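BolA (Coxiella burnetii, PDB 3TR3) is of unknown function but belongs to the BolA/IbaG family, whose members are linked to stress responses and often pair with monothiol glutaredoxins. Local coordinates at residues S21-A26 with F33-L38; L38-E43 with Y74-Y79. All coordinates share one frame; numbering follows the deposited sequence.

Contact 1. Residues S21-A26 with F33-L38; sequences SRVISA and FEAVVL
Arg-22 to Ala-26 and Phe-33 to Leu-38 are the facing strands of the BolA beta hairpin, running antiparallel at 166° with their axes 4.8 Å apart. At the open end Arg-22 and Leu-38 form a hydrogen-bonded pair: Arg-22 N reaches Leu-38 O at 2.9 Å, and Leu-38 N returns a nearly straight bond to Arg-22 O. The ladder then shifts by one residue. Val-36 N donates to Ser-25 O at 2.9 Å, whereas Ile-24 N makes a weak, bent bond to Val-36 O at 3.2 Å. Ile-24 and Ser-25 therefore stand together against Val-36, a classic beta bulge; the near-helical psi of Ile-24 (-18°) marks the extra residue.

The bulge puts Ile-24 on the same side as Ser-25, and its first torsion (chi1 66°) carries the longer branch to the second strand, where it leans on Val-36, CG1 to CG1 at 3.8 Å. Its CG2 meets Leu-38 CG at 4.0 Å, the two side chains crossing at about a right angle, while Ser-25 CB rests beside Val-36 CG2. On the other face Val-23 and Ala-26 share the buried side with Ala-35 and Val-37, in looser contact: Val-23 CG1 lies 4.3 Å from Ala-35 CB.

Helix 7-17 packs on that buried face, with Ile-14 against Val-23, and Glu-15 accepts from the N-H of Val-23. Backbone bonds from Phe-33 and Ala-35 to strand 68-74 make 32-38 the central strand. Ser-25 and Ala-26 pair in parallel with a strand of the second subunit, which extends the sheet across the interface; Thr-7 of the second subunit hydrogen-bonds Ser-25 OG, and Ile-24 of the second subunit packs on Ile-24.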
# COMPACT_ATOMS: atom_id res chain seq x y z
N SER B 21 6.55 -10.28 -4.66
CA SER B 21 5.26 -9.58 -4.54
C SER B 21 5.38 -8.21 -3.86
O SER B 21 6.23 -7.99 -2.99
CB SER B 21 4.15 -10.45 -3.90
OG SER B 21 4.45 -10.79 -2.55
N ARG B 22 4.53 -7.29 -4.28
CA ARG B 22 4.35 -5.98 -3.63
C ARG B 22 2.88 -5.82 -3.26
O ARG B 22 1.99 -5.90 -4.14
CB ARG B 22 4.80 -4.83 -4.54
CG ARG B 22 4.66 -3.42 -3.91
CD ARG B 22 5.33 -2.30 -4.74
NE ARG B 22 6.76 -2.54 -4.94
CZ ARG B 22 7.45 -2.11 -5.99
NH1 ARG B 22 6.84 -1.41 -6.95
NH2 ARG B 22 8.76 -2.37 -6.09
N VAL B 23 2.61 -5.62 -1.95
CA VAL B 23 1.24 -5.24 -1.55
C VAL B 23 1.06 -3.68 -1.67
O VAL B 23 1.46 -2.91 -0.79
CB VAL B 23 0.85 -5.80 -0.15
CG1 VAL B 23 -0.63 -5.56 0.14
CG2 VAL B 23 1.17 -7.28 -0.05
N ILE B 24 0.49 -3.24 -2.80
CA ILE B 24 0.39 -1.82 -3.09
C ILE B 24 -0.77 -1.14 -2.34
O ILE B 24 -0.80 0.07 -2.20
CB ILE B 24 0.30 -1.52 -4.62
CG1 ILE B 24 -0.99 -2.06 -5.20
CG2 ILE B 24 1.59 -1.98 -5.36
CD1 ILE B 24 -1.21 -1.58 -6.60
N SER B 25 -1.70 -1.94 -1.84
CA SER B 25 -2.74 -1.40 -1.03
C SER B 25 -3.25 -2.45 -0.07
O SER B 25 -3.58 -3.54 -0.48
CB SER B 25 -3.86 -0.87 -1.91
OG SER B 25 -5.04 -0.68 -1.16
N ALA B 26 -3.29 -2.12 1.22
CA ALA B 26 -3.89 -2.97 2.25
C ALA B 26 -4.85 -2.15 3.17
O ALA B 26 -4.44 -1.18 3.79
CB ALA B 26 -2.77 -3.62 3.09
N PHE B 33 -10.55 -7.37 5.56
CA PHE B 33 -9.46 -6.68 4.89
C PHE B 33 -9.63 -6.80 3.36
O PHE B 33 -10.37 -7.67 2.88
CB PHE B 33 -8.12 -7.30 5.29
CG PHE B 33 -7.78 -7.18 6.75
CD1 PHE B 33 -7.00 -6.10 7.21
CD2 PHE B 33 -8.19 -8.16 7.65
CE1 PHE B 33 -6.65 -6.01 8.57
CE2 PHE B 33 -7.86 -8.06 9.03
CZ PHE B 33 -7.09 -7.00 9.48
N GLU B 34 -8.96 -5.91 2.64
CA GLU B 34 -8.81 -5.96 1.18
C GLU B 34 -7.36 -5.68 0.89
O GLU B 34 -6.75 -4.81 1.50
CB GLU B 34 -9.63 -4.89 0.47
CG GLU B 34 -11.12 -4.97 0.71
CD GLU B 34 -11.81 -3.64 0.40
OE1 GLU B 34 -11.11 -2.60 0.28
OE2 GLU B 34 -13.06 -3.64 0.26
N ALA B 35 -6.81 -6.41 -0.07
CA ALA B 35 -5.43 -6.23 -0.46
C ALA B 35 -5.34 -6.26 -1.98
O ALA B 35 -6.08 -6.98 -2.64
CB ALA B 35 -4.55 -7.33 0.18
N VAL B 36 -4.46 -5.43 -2.54
CA VAL B 36 -4.18 -5.42 -3.95
C VAL B 36 -2.75 -5.87 -3.98
O VAL B 36 -1.91 -5.30 -3.29
CB VAL B 36 -4.32 -4.03 -4.61
CG1 VAL B 36 -4.11 -4.12 -6.11
CG2 VAL B 36 -5.70 -3.41 -4.29
N VAL B 37 -2.50 -6.98 -4.69
CA VAL B 37 -1.21 -7.65 -4.71
C VAL B 37 -0.70 -7.71 -6.14
O VAL B 37 -1.46 -8.08 -7.05
CB VAL B 37 -1.28 -9.08 -4.12
CG1 VAL B 37 0.12 -9.67 -4.02
CG2 VAL B 37 -1.90 -9.06 -2.75
N LEU B 38 0.55 -7.28 -6.33
CA LEU B 38 1.22 -7.40 -7.60
C LEU B 38 2.26 -8.50 -7.45
O LEU B 38 2.99 -8.52 -6.45
CB LEU B 38 1.89 -6.08 -8.07
CG LEU B 38 1.09 -4.76 -8.16
CD1 LEU B 38 1.77 -3.61 -9.00
CD2 LEU B 38 -0.34 -4.96 -8.60

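Contact 2. Residues L38-E43 with Y74-Y79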
# COMPACT_ATOMS: atom_id res chain seq x y z
N LEU B 38 0.55 -7.28 -6.33
CA LEU B 38 1.22 -7.40 -7.60
C LEU B 38 2.26 -8.50 -7.45
O LEU B 38 2.99 -8.52 -6.45
CB LEU B 38 1.89 -6.08 -8.07
CG LEU B 38 1.09 -4.76 -8.16
CD1 LEU B 38 1.77 -3.61 -9.00
CD2 LEU B 38 -0.34 -4.96 -8.60
N CYS B 39 2.30 -9.42 -8.43
CA CYS B 39 3.32 -10.47 -8.50
C CYS B 39 3.45 -10.97 -9.96
O CYS B 39 2.43 -11.33 -10.58
CB CYS B 39 2.94 -11.62 -7.58
SG CYS B 39 4.28 -12.77 -7.27
N PRO B 40 4.69 -10.98 -10.51
CA PRO B 40 4.90 -11.51 -11.87
C PRO B 40 4.60 -13.03 -11.97
O PRO B 40 4.32 -13.52 -13.05
CB PRO B 40 6.39 -11.22 -12.13
CG PRO B 40 7.01 -11.15 -10.75
CD PRO B 40 5.94 -10.52 -9.89
N THR B 41 4.60 -13.72 -10.83
CA THR B 41 4.26 -15.14 -10.76
C THR B 41 2.79 -15.43 -11.14
O THR B 41 2.42 -16.56 -11.46
CB THR B 41 4.62 -15.69 -9.34
OG1 THR B 41 6.04 -15.63 -9.15
CG2 THR B 41 4.16 -17.10 -9.11
N PHE B 42 1.95 -14.41 -11.11
CA PHE B 42 0.54 -14.59 -11.47
C PHE B 42 0.40 -14.71 -12.99
O PHE B 42 -0.67 -15.04 -13.49
CB PHE B 42 -0.35 -13.43 -10.97
CG PHE B 42 -0.37 -13.24 -9.46
CD1 PHE B 42 -0.14 -14.29 -8.60
CD2 PHE B 42 -0.64 -11.98 -8.92
CE1 PHE B 42 -0.16 -14.08 -7.21
CE2 PHE B 42 -0.68 -11.77 -7.54
CZ PHE B 42 -0.44 -12.84 -6.68
N GLU B 43 1.46 -14.44 -13.73
CA GLU B 43 1.35 -14.53 -15.20
C GLU B 43 0.89 -15.91 -15.63
O GLU B 43 1.52 -16.94 -15.28
CB GLU B 43 2.66 -14.14 -15.89
CG GLU B 43 2.54 -14.01 -17.38
CD GLU B 43 1.65 -12.86 -17.82
OE1 GLU B 43 1.97 -11.67 -17.49
OE2 GLU B 43 0.64 -13.15 -18.52
N TYR B 74 -2.69 -8.75 -9.42
CA TYR B 74 -2.27 -8.30 -10.74
C TYR B 74 -0.84 -8.71 -11.01
O TYR B 74 -0.03 -8.83 -10.09
CB TYR B 74 -2.35 -6.76 -10.88
CG TYR B 74 -3.74 -6.16 -10.67
CD1 TYR B 74 -4.68 -6.16 -11.70
CD2 TYR B 74 -4.09 -5.59 -9.45
CE1 TYR B 74 -5.95 -5.63 -11.50
CE2 TYR B 74 -5.34 -5.06 -9.25
CZ TYR B 74 -6.28 -5.07 -10.27
OH TYR B 74 -7.53 -4.52 -10.04
N THR B 75 -0.51 -8.91 -12.27
CA THR B 75 0.88 -8.87 -12.64
C THR B 75 1.27 -7.41 -12.71
O THR B 75 0.44 -6.54 -12.96
CB THR B 75 1.16 -9.52 -14.03
OG1 THR B 75 0.45 -8.81 -15.06
CG2 THR B 75 0.79 -11.00 -14.03
N PRO B 76 2.56 -7.14 -12.53
CA PRO B 76 3.07 -5.79 -12.75
C PRO B 76 2.62 -5.20 -14.08
O PRO B 76 2.22 -4.03 -14.09
CB PRO B 76 4.59 -5.98 -12.72
CG PRO B 76 4.81 -7.22 -11.88
CD PRO B 76 3.59 -8.08 -12.02
N ASP B 77 2.62 -5.98 -15.16
CA ASP B 77 2.13 -5.48 -16.45
C ASP B 77 0.62 -5.18 -16.50
O ASP B 77 0.23 -4.19 -17.08
CB ASP B 77 2.48 -6.43 -17.61
CG ASP B 77 3.96 -6.48 -17.90
OD1 ASP B 77 4.71 -5.57 -17.47
OD2 ASP B 77 4.37 -7.44 -18.59
N GLU B 78 -0.23 -6.03 -15.93
CA GLU B 78 -1.64 -5.73 -15.92
C GLU B 78 -1.82 -4.40 -15.19
O GLU B 78 -2.70 -3.60 -15.56
CB GLU B 78 -2.49 -6.82 -15.25
CG GLU B 78 -2.54 -8.15 -16.00
CD GLU B 78 -3.14 -9.28 -15.17
OE1 GLU B 78 -3.31 -9.08 -13.95
OE2 GLU B 78 -3.43 -10.38 -15.74
N TYR B 79 -1.00 -4.15 -14.16
CA TYR B 79 -1.16 -2.94 -13.38
C TYR B 79 -0.68 -1.67 -14.13
O TYR B 79 -1.45 -0.72 -14.24
CB TYR B 79 -0.57 -3.05 -11.97
CG TYR B 79 -1.00 -1.90 -11.07
CD1 TYR B 79 -0.14 -0.84 -10.80
CD2 TYR B 79 -2.28 -1.87 -10.51
CE1 TYR B 79 -0.54 0.23 -9.97
CE2 TYR B 79 -2.70 -0.80 -9.69
CZ TYR B 79 -1.82 0.24 -9.41
OH TYR B 79 -2.20 1.30 -8.59
O HOH W 1 0.17 -9.85 -17.63
O HOH W 2 -1.91 -11.24 -17.89
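Leu-38 and Tyr-74 form a parallel bridge, CA to CA 4.8 Å, beyond which the chains leave the sheet: 40-42 winds into a 3-10 turn and 76-79 begins a helix. Cys-39 N donates to Tyr-74 O at 2.9 Å, while Leu-38 CA approaches that same oxygen at 3.1 Å, a CA-H...O contact. The Phe-42 ring meets Tyr-74 O with its edge, CD2 at 3.4 Å, and carries Cys-39 CB over the centre of one face.

Leu-38 divides its methyls between the end of strand 68-74 and Tyr-79 of the helix: CD2 lies 3.5 Å from Tyr-74 CB, and CD1 3.8 Å from Tyr-79 CD1. Pro-76 CD sits 3.4 Å from Pro-40 N. Thr-75 splits its branches: CG2 faces Glu-43 N, whereas OG1, turned back toward the main chain (chi1 61°), caps Glu-78 N at 3.0 Å. Glu-78 OE1 accepts from Thr-75 N in return, completing a capping box. One water joins Glu-43 OE1 to Thr-75 OG1; another links the carboxylates of Glu-43 and Glu-78.

Arg-50 of helix 47-57 forms a salt bridge with Glu-78, and Val-54 of that helix packs on Phe-42; Tyr-79 reaches back to Ile-24 on strand 22-28.

In the fold
From the N terminus, helix 7-17 leads into strand 22-28, and contact 1 closes the short hairpin with strand 32-38. Contact 2 opens where that strand ends and closes a longer excursion through helices 47-57 and 59-65 and strand 68-74. The two are in series, neither nested nor crossed, and share Leu-38. Tyr-79 of helix 76-80 touches both Ile-24 (CZ to CD1, 3.4 Å) and Leu-38, one on each hairpin strand, while a probable hydrogen bond, Val-37 O to Tyr-74 N at 2.8 Å, continues the sheet into strand 68-74. The order helix, strand, strand, helix, helix, strand, with the first two strands antiparallel and 68-74 parallel to 32-38, is consistent with the class II KH-like fold of BolA proteins.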